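Local atomic coordinates of putative cell adhesion protein (Bacteroides eggerthii, PDB entry 4GPV), a protein that probably serves as a subunit of a cell-surface pilus (fimbria) in cell adhesion, as a member of the FimA-like family of fimbrial proteins. Residues A[38-43]-A[337-342]; A[84-89]-A[137-142]; A[114-119]-A[186-191]; A[299-304]-A[331-336]. All blocks are in the same frame, centred on the assembly; numbering follows the deposited sequence.

Interaction 1 (A[38-43]-A[337-342]); sequences PATDTE and QWVTQP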
loop_
_atom_site.group_PDB
_atom_site.type_symbol
_atom_site.label_atom_id
_atom_site.label_comp_id
_atom_site.label_asym_id
_atom_site.label_seq_id
_atom_site.Cartn_x
_atom_site.Cartn_y
_atom_site.Cartn_z
ATOM N N PRO A 38 5.807 -16.469 13.558
ATOM C CA PRO A 38 6.029 -15.451 12.520
ATOM C C PRO A 38 4.874 -15.402 11.510
ATOM O O PRO A 38 4.789 -16.245 10.606
ATOM C CB PRO A 38 7.354 -15.890 11.871
ATOM C CG PRO A 38 7.511 -17.367 12.231
ATOM C CD PRO A 38 6.417 -17.762 13.195
ATOM N N ALA A 39 3.972 -14.410 11.685
ATOM C CA ALA A 39 2.798 -14.198 10.827
ATOM C C ALA A 39 3.215 -13.765 9.414
ATOM O O ALA A 39 4.021 -12.823 9.257
ATOM C CB ALA A 39 1.864 -13.168 11.446
ATOM N N THR A 40 2.689 -14.499 8.389
ATOM C CA THR A 40 2.997 -14.257 6.978
ATOM C C THR A 40 1.727 -14.370 6.093
ATOM O O THR A 40 0.968 -15.327 6.208
ATOM C CB THR A 40 4.131 -15.220 6.554
ATOM O OG1 THR A 40 5.386 -14.721 7.047
ATOM C CG2 THR A 40 4.229 -15.418 5.064
ATOM N N ASP A 41 1.500 -13.358 5.226
ATOM C CA ASP A 41 0.415 -13.332 4.250
ATOM C C ASP A 41 1.084 -13.508 2.877
ATOM O O ASP A 41 1.598 -12.540 2.327
ATOM C CB ASP A 41 -0.396 -12.010 4.342
ATOM C CG ASP A 41 -1.521 -11.870 3.309
ATOM O OD1 ASP A 41 -1.724 -12.815 2.508
ATOM O OD2 ASP A 41 -2.202 -10.817 3.304
ATOM N N THR A 42 1.118 -14.747 2.361
ATOM C CA THR A 42 1.783 -15.032 1.090
ATOM C C THR A 42 0.803 -14.730 -0.035
ATOM O O THR A 42 -0.279 -15.305 -0.103
ATOM C CB THR A 42 2.357 -16.451 1.078
ATOM O OG1 THR A 42 3.216 -16.579 2.213
ATOM C CG2 THR A 42 3.173 -16.740 -0.185
ATOM N N GLU A 43 1.199 -13.813 -0.917
ATOM C CA GLU A 43 0.378 -13.335 -2.018
ATOM C C GLU A 43 0.981 -13.747 -3.364
ATOM O O GLU A 43 2.066 -13.267 -3.715
ATOM C CB GLU A 43 0.300 -11.805 -1.919
ATOM C CG GLU A 43 -0.568 -11.108 -2.955
ATOM C CD GLU A 43 -1.930 -10.637 -2.481
ATOM O OE1 GLU A 43 -2.193 -10.653 -1.255
ATOM O OE2 GLU A 43 -2.720 -10.199 -3.348
ATOM N N GLN A 337 3.914 -10.214 7.633
ATOM C CA GLN A 337 4.748 -9.926 6.478
ATOM C C GLN A 337 3.912 -10.202 5.236
ATOM O O GLN A 337 3.275 -11.263 5.166
ATOM C CB GLN A 337 6.013 -10.812 6.484
ATOM C CG GLN A 337 6.972 -10.517 7.643
ATOM C CD GLN A 337 7.599 -9.130 7.671
ATOM O OE1 GLN A 337 7.909 -8.606 8.740
ATOM N NE2 GLN A 337 7.846 -8.511 6.522
ATOM N N TRP A 338 3.867 -9.256 4.291
ATOM C CA TRP A 338 3.141 -9.451 3.036
ATOM C C TRP A 338 4.173 -9.939 2.025
ATOM O O TRP A 338 5.040 -9.185 1.612
ATOM C CB TRP A 338 2.447 -8.142 2.609
ATOM C CG TRP A 338 1.468 -8.291 1.479
ATOM C CD1 TRP A 338 0.725 -9.397 1.166
ATOM C CD2 TRP A 338 0.986 -7.234 0.641
ATOM N NE1 TRP A 338 -0.086 -9.129 0.089
ATOM C CE2 TRP A 338 0.031 -7.802 -0.238
ATOM C CE3 TRP A 338 1.344 -5.880 0.475
ATOM C CZ2 TRP A 338 -0.605 -7.054 -1.243
ATOM C CZ3 TRP A 338 0.724 -5.143 -0.539
ATOM C CH2 TRP A 338 -0.262 -5.722 -1.356
ATOM N N VAL A 339 4.178 -11.251 1.775
ATOM C CA VAL A 339 5.203 -11.908 0.974
ATOM C C VAL A 339 4.748 -12.045 -0.477
ATOM O O VAL A 339 3.633 -12.488 -0.756
ATOM C CB VAL A 339 5.502 -13.285 1.629
ATOM C CG1 VAL A 339 6.355 -14.186 0.735
ATOM C CG2 VAL A 339 6.164 -13.109 2.990
ATOM N N THR A 340 5.647 -11.684 -1.396
ATOM C CA THR A 340 5.402 -11.828 -2.818
ATOM C C THR A 340 5.657 -13.280 -3.200
ATOM O O THR A 340 6.655 -13.873 -2.767
ATOM C CB THR A 340 6.348 -10.931 -3.654
ATOM O OG1 THR A 340 7.680 -11.343 -3.368
ATOM C CG2 THR A 340 6.201 -9.451 -3.344
ATOM N N GLN A 341 4.809 -13.821 -4.052
ATOM C CA GLN A 341 5.070 -15.134 -4.649
ATOM C C GLN A 341 4.895 -14.883 -6.159
ATOM O O GLN A 341 3.803 -15.120 -6.686
ATOM C CB GLN A 341 4.153 -16.222 -4.045
ATOM C CG GLN A 341 4.708 -17.629 -4.228
ATOM C CD GLN A 341 4.288 -18.560 -3.106
ATOM O OE1 GLN A 341 3.101 -18.846 -2.901
ATOM N NE2 GLN A 341 5.257 -19.059 -2.353
ATOM N N PRO A 342 5.903 -14.223 -6.820
ATOM C CA PRO A 342 5.749 -13.838 -8.236
ATOM C C PRO A 342 5.428 -15.006 -9.159
ATOM O O PRO A 342 6.043 -16.063 -9.071
ATOM C CB PRO A 342 7.113 -13.223 -8.586
ATOM C CG PRO A 342 7.651 -12.744 -7.294
ATOM C CD PRO A 342 7.238 -13.832 -6.334
#

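Interaction 2 (A[84-89]-A[137-142]); sequences KKAYVV and SEVKFN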
loop_
_atom_site.group_PDB
_atom_site.type_symbol
_atom_site.label_atom_id
_atom_site.label_comp_id
_atom_site.label_asym_id
_atom_site.label_seq_id
_atom_site.Cartn_x
_atom_site.Cartn_y
_atom_site.Cartn_z
ATOM N N LYS A 84 27.639 -3.295 -11.924
ATOM C CA LYS A 84 27.851 -3.599 -10.501
ATOM C C LYS A 84 26.553 -3.831 -9.723
ATOM O O LYS A 84 26.568 -4.541 -8.716
ATOM C CB LYS A 84 28.609 -2.451 -9.821
ATOM C CG LYS A 84 30.058 -2.301 -10.316
ATOM C CD LYS A 84 30.988 -3.451 -9.898
ATOM C CE LYS A 84 31.286 -3.497 -8.416
ATOM N NZ LYS A 84 32.058 -4.713 -8.047
ATOM N N LYS A 85 25.452 -3.200 -10.163
ATOM C CA LYS A 85 24.155 -3.295 -9.482
ATOM C C LYS A 85 23.043 -3.467 -10.463
ATOM O O LYS A 85 23.053 -2.822 -11.515
ATOM C CB LYS A 85 23.894 -2.011 -8.671
ATOM C CG LYS A 85 24.630 -1.900 -7.338
ATOM C CD LYS A 85 23.977 -2.708 -6.207
ATOM C CE LYS A 85 22.755 -2.079 -5.597
ATOM N NZ LYS A 85 22.134 -2.996 -4.615
ATOM N N ALA A 86 22.057 -4.310 -10.107
ATOM C CA ALA A 86 20.845 -4.516 -10.902
ATOM C C ALA A 86 19.651 -4.148 -10.046
ATOM O O ALA A 86 19.584 -4.559 -8.882
ATOM C CB ALA A 86 20.760 -5.974 -11.366
ATOM N N TYR A 87 18.783 -3.267 -10.558
ATOM C CA TYR A 87 17.535 -2.883 -9.914
ATOM C C TYR A 87 16.412 -3.345 -10.789
ATOM O O TYR A 87 16.502 -3.246 -12.034
ATOM C CB TYR A 87 17.479 -1.372 -9.742
ATOM C CG TYR A 87 18.454 -0.803 -8.738
ATOM C CD1 TYR A 87 19.762 -0.505 -9.099
ATOM C CD2 TYR A 87 18.027 -0.408 -7.478
ATOM C CE1 TYR A 87 20.658 0.043 -8.180
ATOM C CE2 TYR A 87 18.900 0.184 -6.567
ATOM C CZ TYR A 87 20.216 0.406 -6.921
ATOM O OH TYR A 87 21.072 0.992 -6.019
ATOM N N VAL A 88 15.350 -3.858 -10.157
ATOM C CA VAL A 88 14.178 -4.358 -10.905
ATOM C C VAL A 88 12.922 -3.701 -10.339
ATOM O O VAL A 88 12.732 -3.671 -9.119
ATOM C CB VAL A 88 14.057 -5.917 -10.869
ATOM C CG1 VAL A 88 12.790 -6.399 -11.581
ATOM C CG2 VAL A 88 15.290 -6.592 -11.482
ATOM N N VAL A 89 12.065 -3.214 -11.221
ATOM C CA VAL A 89 10.765 -2.677 -10.849
ATOM C C VAL A 89 9.749 -3.436 -11.680
ATOM O O VAL A 89 9.878 -3.461 -12.895
ATOM C CB VAL A 89 10.630 -1.135 -11.020
ATOM C CG1 VAL A 89 9.223 -0.677 -10.637
ATOM C CG2 VAL A 89 11.670 -0.378 -10.185
ATOM N N SER A 137 20.040 -6.147 -6.626
ATOM C CA SER A 137 21.089 -7.114 -6.323
ATOM C C SER A 137 22.421 -6.636 -6.833
ATOM O O SER A 137 22.484 -5.892 -7.825
ATOM C CB SER A 137 20.741 -8.459 -6.967
ATOM O OG SER A 137 21.781 -9.418 -6.838
ATOM N N GLU A 138 23.499 -7.111 -6.188
ATOM C CA GLU A 138 24.858 -6.894 -6.664
ATOM C C GLU A 138 25.084 -7.784 -7.913
ATOM O O GLU A 138 24.485 -8.863 -8.019
ATOM C CB GLU A 138 25.887 -7.223 -5.554
ATOM C CG GLU A 138 27.256 -6.615 -5.840
ATOM C CD GLU A 138 28.366 -6.866 -4.833
ATOM O OE1 GLU A 138 28.196 -7.731 -3.942
ATOM O OE2 GLU A 138 29.427 -6.214 -4.961
ATOM N N VAL A 139 25.881 -7.306 -8.855
ATOM C CA VAL A 139 26.251 -8.038 -10.074
ATOM C C VAL A 139 27.701 -8.488 -9.894
ATOM O O VAL A 139 28.553 -7.639 -9.632
ATOM C CB VAL A 139 26.060 -7.180 -11.343
ATOM C CG1 VAL A 139 26.557 -7.917 -12.582
ATOM C CG2 VAL A 139 24.590 -6.788 -11.502
ATOM N N LYS A 140 27.984 -9.796 -10.043
ATOM C CA LYS A 140 29.345 -10.336 -9.873
ATOM C C LYS A 140 29.778 -11.146 -11.085
ATOM O O LYS A 140 29.028 -12.019 -11.531
ATOM C CB LYS A 140 29.443 -11.210 -8.611
ATOM C CG LYS A 140 29.338 -10.411 -7.315
ATOM C CD LYS A 140 29.790 -11.216 -6.104
ATOM C CE LYS A 140 28.682 -11.980 -5.417
ATOM N NZ LYS A 140 29.207 -12.849 -4.328
ATOM N N PHE A 141 30.954 -10.836 -11.627
ATOM C CA PHE A 141 31.501 -11.515 -12.806
ATOM C C PHE A 141 32.693 -12.420 -12.475
ATOM O O PHE A 141 32.952 -13.366 -13.229
ATOM C CB PHE A 141 31.950 -10.488 -13.859
ATOM C CG PHE A 141 30.812 -9.800 -14.564
ATOM C CD1 PHE A 141 30.192 -10.391 -15.663
ATOM C CD2 PHE A 141 30.364 -8.553 -14.142
ATOM C CE1 PHE A 141 29.141 -9.749 -16.321
ATOM C CE2 PHE A 141 29.321 -7.907 -14.814
ATOM C CZ PHE A 141 28.709 -8.513 -15.891
ATOM N N ASN A 142 33.470 -12.077 -11.415
ATOM C CA ASN A 142 34.688 -12.786 -10.981
ATOM C C ASN A 142 35.708 -12.991 -12.147
ATOM O O ASN A 142 36.185 -14.108 -12.395
ATOM C CB ASN A 142 34.325 -14.114 -10.310
ATOM C CG ASN A 142 33.988 -13.961 -8.851
ATOM O OD1 ASN A 142 34.768 -14.345 -7.972
ATOM N ND2 ASN A 142 32.834 -13.372 -8.558
#

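Interaction 3 (A[114-119]-A[186-191]); sequences GSLMDN and LFAGKK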
loop_
_atom_site.group_PDB
_atom_site.type_symbol
_atom_site.label_atom_id
_atom_site.label_comp_id
_atom_site.label_asym_id
_atom_site.label_seq_id
_atom_site.Cartn_x
_atom_site.Cartn_y
_atom_site.Cartn_z
ATOM N N GLY A 114 6.224 6.878 -7.274
ATOM C CA GLY A 114 4.963 6.722 -7.980
ATOM C C GLY A 114 3.836 7.175 -7.070
ATOM O O GLY A 114 4.034 7.284 -5.852
ATOM N N SER A 115 2.647 7.449 -7.635
ATOM C CA SER A 115 1.544 7.901 -6.773
ATOM C C SER A 115 0.611 6.780 -6.510
ATOM O O SER A 115 0.550 5.840 -7.310
ATOM C CB SER A 115 0.804 9.082 -7.395
ATOM O OG SER A 115 1.642 10.223 -7.281
ATOM N N LEU A 116 -0.145 6.864 -5.395
ATOM C CA LEU A 116 -1.070 5.763 -5.102
ATOM C C LEU A 116 -2.244 5.765 -6.076
ATOM O O LEU A 116 -2.862 4.720 -6.277
ATOM C CB LEU A 116 -1.573 5.863 -3.653
ATOM C CG LEU A 116 -2.493 4.743 -3.134
ATOM C CD1 LEU A 116 -1.792 3.385 -3.125
ATOM C CD2 LEU A 116 -2.988 5.116 -1.729
HETATM N N MSE A 117 -2.592 6.947 -6.627
HETATM C CA MSE A 117 -3.693 7.057 -7.579
HETATM C C MSE A 117 -3.195 7.515 -8.923
HETATM O O MSE A 117 -2.157 8.193 -9.008
HETATM C CB MSE A 117 -4.803 8.039 -7.116
HETATM C CG MSE A 117 -5.342 7.763 -5.728
HETATM SE SE MSE A 117 -6.368 6.122 -5.682
HETATM C CE MSE A 117 -6.203 5.762 -3.750
ATOM N N ASP A 118 -3.964 7.191 -9.974
ATOM C CA ASP A 118 -3.637 7.634 -11.321
ATOM C C ASP A 118 -3.960 9.156 -11.440
ATOM O O ASP A 118 -4.337 9.751 -10.430
ATOM C CB ASP A 118 -4.348 6.765 -12.372
ATOM C CG ASP A 118 -5.839 6.937 -12.523
ATOM O OD1 ASP A 118 -6.398 7.883 -11.915
ATOM O OD2 ASP A 118 -6.444 6.169 -13.305
ATOM N N ASN A 119 -3.833 9.799 -12.641
ATOM C CA ASN A 119 -4.058 11.253 -12.684
ATOM C C ASN A 119 -5.532 11.715 -12.559
ATOM O O ASN A 119 -5.783 12.925 -12.516
ATOM C CB ASN A 119 -3.386 11.914 -13.914
ATOM C CG ASN A 119 -3.799 11.404 -15.268
ATOM O OD1 ASN A 119 -4.686 10.553 -15.397
ATOM N ND2 ASN A 119 -3.191 11.972 -16.323
ATOM N N LEU A 186 -8.663 6.883 5.413
ATOM C CA LEU A 186 -8.371 8.311 5.486
ATOM C C LEU A 186 -6.885 8.498 5.524
ATOM O O LEU A 186 -6.186 7.766 6.252
ATOM C CB LEU A 186 -9.052 8.966 6.728
ATOM C CG LEU A 186 -10.524 8.604 7.003
ATOM C CD1 LEU A 186 -11.033 9.350 8.290
ATOM C CD2 LEU A 186 -11.414 8.930 5.779
ATOM N N PHE A 187 -6.364 9.466 4.730
ATOM C CA PHE A 187 -4.942 9.814 4.746
ATOM C C PHE A 187 -4.061 8.644 4.390
ATOM O O PHE A 187 -3.108 8.326 5.094
ATOM C CB PHE A 187 -4.507 10.419 6.107
ATOM C CG PHE A 187 -5.464 11.508 6.516
ATOM C CD1 PHE A 187 -5.639 12.629 5.719
ATOM C CD2 PHE A 187 -6.275 11.354 7.634
ATOM C CE1 PHE A 187 -6.592 13.595 6.044
ATOM C CE2 PHE A 187 -7.226 12.313 7.960
ATOM C CZ PHE A 187 -7.384 13.430 7.158
ATOM N N ALA A 188 -4.343 8.058 3.224
ATOM C CA ALA A 188 -3.460 7.075 2.599
ATOM C C ALA A 188 -2.234 7.837 2.088
ATOM O O ALA A 188 -2.426 8.850 1.414
ATOM C CB ALA A 188 -4.183 6.433 1.418
ATOM N N GLY A 189 -1.016 7.374 2.376
ATOM C CA GLY A 189 0.183 8.055 1.880
ATOM C C GLY A 189 0.193 8.109 0.355
ATOM O O GLY A 189 -0.061 7.097 -0.307
ATOM N N LYS A 190 0.465 9.300 -0.218
ATOM C CA LYS A 190 0.443 9.447 -1.677
ATOM C C LYS A 190 1.653 8.812 -2.400
ATOM O O LYS A 190 1.469 8.212 -3.454
ATOM C CB LYS A 190 0.396 10.947 -2.047
ATOM C CG LYS A 190 0.653 11.243 -3.541
ATOM C CD LYS A 190 0.338 12.681 -3.909
ATOM C CE LYS A 190 0.502 12.926 -5.393
ATOM N NZ LYS A 190 -0.287 14.108 -5.831
ATOM N N LYS A 191 2.854 8.933 -1.810
ATOM C CA LYS A 191 4.122 8.559 -2.443
ATOM C C LYS A 191 4.552 7.141 -2.215
ATOM O O LYS A 191 4.656 6.701 -1.081
ATOM C CB LYS A 191 5.255 9.478 -1.969
ATOM C CG LYS A 191 5.303 10.826 -2.655
ATOM C CD LYS A 191 6.679 11.470 -2.487
ATOM C CE LYS A 191 6.756 12.832 -3.135
ATOM N NZ LYS A 191 8.156 13.327 -3.207
#

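Interaction 4 (A[299-304]-A[331-336]); sequences YTVTVT and VTVTAA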
loop_
_atom_site.group_PDB
_atom_site.type_symbol
_atom_site.label_atom_id
_atom_site.label_comp_id
_atom_site.label_asym_id
_atom_site.label_seq_id
_atom_site.Cartn_x
_atom_site.Cartn_y
_atom_site.Cartn_z
ATOM N N TYR A 299 -2.001 -5.800 7.100
ATOM C CA TYR A 299 -2.648 -5.530 8.387
ATOM C C TYR A 299 -4.052 -6.056 8.379
ATOM O O TYR A 299 -4.810 -5.793 7.442
ATOM C CB TYR A 299 -2.691 -3.998 8.675
ATOM C CG TYR A 299 -1.303 -3.392 8.701
ATOM C CD1 TYR A 299 -0.681 -2.978 7.526
ATOM C CD2 TYR A 299 -0.566 -3.336 9.883
ATOM C CE1 TYR A 299 0.619 -2.479 7.531
ATOM C CE2 TYR A 299 0.738 -2.828 9.899
ATOM C CZ TYR A 299 1.326 -2.408 8.713
ATOM O OH TYR A 299 2.624 -1.971 8.660
ATOM N N THR A 300 -4.407 -6.735 9.439
ATOM C CA THR A 300 -5.771 -7.235 9.611
ATOM C C THR A 300 -6.385 -6.455 10.776
ATOM O O THR A 300 -5.845 -6.452 11.896
ATOM C CB THR A 300 -5.812 -8.740 9.811
ATOM O OG1 THR A 300 -5.292 -9.393 8.646
ATOM C CG2 THR A 300 -7.235 -9.232 10.091
ATOM N N VAL A 301 -7.469 -5.726 10.485
ATOM C CA VAL A 301 -8.139 -4.927 11.496
ATOM C C VAL A 301 -9.471 -5.567 11.788
ATOM O O VAL A 301 -10.277 -5.649 10.864
ATOM C CB VAL A 301 -8.343 -3.473 11.022
ATOM C CG1 VAL A 301 -9.101 -2.643 12.071
ATOM C CG2 VAL A 301 -7.017 -2.809 10.627
ATOM N N THR A 302 -9.695 -6.028 13.043
ATOM C CA THR A 302 -11.005 -6.575 13.456
ATOM C C THR A 302 -11.671 -5.542 14.336
ATOM O O THR A 302 -11.109 -5.133 15.346
ATOM C CB THR A 302 -10.861 -7.930 14.155
ATOM O OG1 THR A 302 -9.987 -8.758 13.398
ATOM C CG2 THR A 302 -12.211 -8.628 14.386
ATOM N N VAL A 303 -12.868 -5.099 13.942
ATOM C CA VAL A 303 -13.627 -4.083 14.671
ATOM C C VAL A 303 -14.882 -4.769 15.198
ATOM O O VAL A 303 -15.649 -5.309 14.389
ATOM C CB VAL A 303 -13.980 -2.906 13.718
ATOM C CG1 VAL A 303 -14.790 -1.825 14.453
ATOM C CG2 VAL A 303 -12.719 -2.306 13.090
ATOM N N THR A 304 -15.052 -4.816 16.534
ATOM C CA THR A 304 -16.232 -5.390 17.172
ATOM C C THR A 304 -17.017 -4.206 17.678
ATOM O O THR A 304 -16.513 -3.452 18.517
ATOM C CB THR A 304 -15.860 -6.407 18.271
ATOM O OG1 THR A 304 -15.069 -7.431 17.675
ATOM C CG2 THR A 304 -17.090 -7.047 18.937
ATOM N N VAL A 331 -11.140 -2.891 19.029
ATOM C CA VAL A 331 -10.340 -3.053 17.807
ATOM C C VAL A 331 -9.072 -3.831 18.081
ATOM O O VAL A 331 -8.376 -3.560 19.072
ATOM C CB VAL A 331 -9.962 -1.689 17.123
ATOM C CG1 VAL A 331 -9.208 -1.924 15.800
ATOM C CG2 VAL A 331 -11.185 -0.808 16.863
ATOM N N THR A 332 -8.768 -4.810 17.210
ATOM C CA THR A 332 -7.500 -5.538 17.249
ATOM C C THR A 332 -6.828 -5.301 15.923
ATOM O O THR A 332 -7.496 -5.312 14.880
ATOM C CB THR A 332 -7.600 -7.037 17.572
ATOM O OG1 THR A 332 -8.114 -7.745 16.443
ATOM C CG2 THR A 332 -8.359 -7.335 18.877
ATOM N N VAL A 333 -5.522 -5.027 15.954
ATOM C CA VAL A 333 -4.751 -4.816 14.714
ATOM C C VAL A 333 -3.582 -5.756 14.762
ATOM O O VAL A 333 -2.810 -5.730 15.736
ATOM C CB VAL A 333 -4.282 -3.364 14.444
ATOM C CG1 VAL A 333 -3.533 -3.253 13.099
ATOM C CG2 VAL A 333 -5.441 -2.387 14.490
ATOM N N THR A 334 -3.468 -6.604 13.751
ATOM C CA THR A 334 -2.311 -7.485 13.659
ATOM C C THR A 334 -1.604 -7.190 12.347
ATOM O O THR A 334 -2.246 -6.775 11.365
ATOM C CB THR A 334 -2.639 -8.964 13.835
ATOM O OG1 THR A 334 -3.506 -9.383 12.791
ATOM C CG2 THR A 334 -3.192 -9.298 15.231
ATOM N N ALA A 335 -0.285 -7.362 12.344
ATOM C CA ALA A 335 0.519 -7.109 11.163
ATOM C C ALA A 335 1.231 -8.382 10.786
ATOM O O ALA A 335 1.778 -9.044 11.658
ATOM C CB ALA A 335 1.530 -6.012 11.431
ATOM N N ALA A 336 1.229 -8.726 9.503
ATOM C CA ALA A 336 1.951 -9.886 9.017
ATOM C C ALA A 336 2.854 -9.453 7.875
ATOM O O ALA A 336 2.623 -8.391 7.258
ATOM C CB ALA A 336 0.977 -10.964 8.543
HETATM O O HOH W 1 -7.331 -8.166 13.801
#

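Interaction 1 (A[38-43]-A[337-342])
A parallel two-strand ladder pairs Thr40, Asp41, Thr42 and Glu43 with Gln337, Trp338, Val339 and Thr340, laying strand 40-46 beside the C-terminal strand 329-343 of a large mixed sheet. The short strand axes approach to 4.6 Å with 25° between their directions. Five backbone bonds give the register: the carbonyls of Ala39, Asp41 and Glu43 accept the amides of Gln337, Val339 and Gln341, while Asp41 N reaches Gln337 O at 2.7 Å and Glu43 N reaches Val339 O at 2.8 Å. On the face carrying Asp41 and Glu43, the indole of Trp338 supplies the side-chain grip. Its CG lies anti to the backbone N (chi1 -169°), which swings the pyrrole edge toward the partner strand. CD1 comes 3.5 Å from Asp41 O at that edge, near the ring plane. The carboxylate of Glu43 stands almost perpendicular to the indole, 88° between planes. Lys159 forms salt bridges with both Glu43 OE1 and Asp41 OD2, and Ser298 OG also bonds Asp41 OD2, so the two acids share a cation that probably stabilises their negative charge. Phe155 stacks on Trp338. On the face of Thr40, Thr42 and Val339 the touches are of methyls: Thr40 CG2 meets Val339 CG2 at 3.7 Å, and Thr42 CG2 lies 3.4 Å from Gln341 OE1. Unlike the backbone bonds, the indole bond ties a side chain to a side chain: Trp338 NE1 donates to Glu43 OE1 over 2.9 Å. Glu43 OE1 lies in the indole plane, while NE1 meets it from above the carboxylate plane.

Interaction 2 (A[84-89]-A[137-142])
The flat groups that meet between Lys84-Ala86 and Ser137-Val139 are peptide units, and each carbonyl is approached differently. Ser137 O takes Ala86 N almost in line with its C=O bond, at 2.8 Å. Ala86 O receives Ser137 N in its own carbonyl plane, closing the antiparallel hydrogen-bonded pair. Above the plane of the Lys84 carbonyl, by 59°, sits Val139 N, 2.9 Å from Lys84 O. Lys84 and Lys85 both face Phe55 of the next strand, a classic beta bulge. On one side of the ladder, Val139 CG2 rests 3.9 Å from Ala86 CB; set beside its own backbone N, CG2 is also brought against the peptide between Lys85 and Ala86. Leu19 of strand 18-24 meets Val139 as well. On the other side, the Lys85 chain turns about CB-CG and again about CG-CD, and its CD passes 3.9 Å from Ser137 O while NZ goes on to a salt bridge with Glu136. Glu138 lays its CG against Lys84 O at 3.6 Å. Lys84 NZ and Glu138 OE2 remain 4.3 Å apart, beyond a salt bridge. Cohesion across the pair therefore comes mainly from backbone bonds and a small apolar touch, with the opposite charges probably adding only a long-range attraction.

Interaction 3 (A[114-119]-A[186-191])
A short antiparallel contact joins Ser115, the last residue of strand 113-115, and Leu116 just after it to Lys190 and Lys191 in the long, broken strand 176-193 of the smaller mixed sheet. Its pairing is slight: Ser115 and Lys191 form a non-hydrogen-bonded pair, CA to CA 5.1 Å, and the one hydrogen bond between the segments is weak. In it Leu116 N lies 2.9 Å from Lys190 O, but the angle at the hydrogen is only 130°. The same oxygen also receives a CA-H contact from Ser115 CA, at 3.3 Å. Just beyond, the pairing continues in a backbone bond of Gly114 with Gly192. Side chains add two touches. Leu116 has CG anti to its own backbone N (chi1 -176°), and its CD2 methyl reaches Ala188 CB at 3.6 Å and Gly189 O at 3.8 Å. Thr251 of strand 247-251 touches both Leu116 and Ala188. Lys190 runs out extended, and its CE comes within 3.5 Å of Ser115 OG. Tyr208 contacts both of these side chains and, through a G1 bulge, faces Phe187 and Ala188 together. Ser124 OG bonds Leu116 O, and Thr125 OG1 bonds Ser115 O. Gly189 O is buried with no polar partner in the model and has the Leu116 CD2 methyl beside it; with one weak bond between the segments, the contact probably owes more to apolar burial than to hydrogen bonding.

Interaction 4 (A[299-304]-A[331-336])
Val301 touches both Val333, its pair across the ladder, and Val331, diagonal to it, on the apolar face of this antiparallel pair. Its CG1 meets Val331 CG1 at 3.8 Å, the two side chains crossing at a slant, whereas CG2 lies alongside Val333 CG2 at 4.2 Å. Farther along, the Tyr299 ring leans obliquely on Ala335, CE2 to CB 3.6 Å, and its OH bonds Glu294 N. Between the faces, Thr300 with Thr334 and Thr302 with Thr332 make two hydrogen-bonded pairs, four bonds in all, such as Thr300 N to Thr334 O at 2.9 Å. CA-H contacts fill the intervening pairs, Val331 CA to Thr302 O being 3.3 Å. The four threonines form the polar face. Thr334 turns OG1 between its backbone N and carbonyl carbon (chi1 63°), bringing it 3.8 Å from Thr300 CB. A water donates to Thr300 O at 3.0 Å and hydrogen-bonds Thr302 OG1. Strand 297-306 is thus held on both sides: its other edge bonds strand 146-169 in parallel, through Lys159, Gln161 and Ile163, while Ile282 of strand 274-283 packs over the valine face.

In the fold
Interactions 1 and 4 share strand 329-343: 299-304 pairs antiparallel with its earlier half, 38-43 parallel with its later half, and they touch where Ala39 packs on Ala336. Interaction 2 belongs to the same large sheet, yet its centre lies 38 Å from that of interaction 4, on the other side of the chain's centre. Interaction 3, in the smaller sheet, has the largest buried share, four of seven touching residues, whereas half of those in interaction 1 are exposed. The ladders of interactions 1 and 4 are regular, but the first adds an indole-carboxylate bond and the other separates valines from threonines. Interaction 2 is shorter, with a bulge on its other side, against strand 50-56, and interaction 3 has a single weak bond.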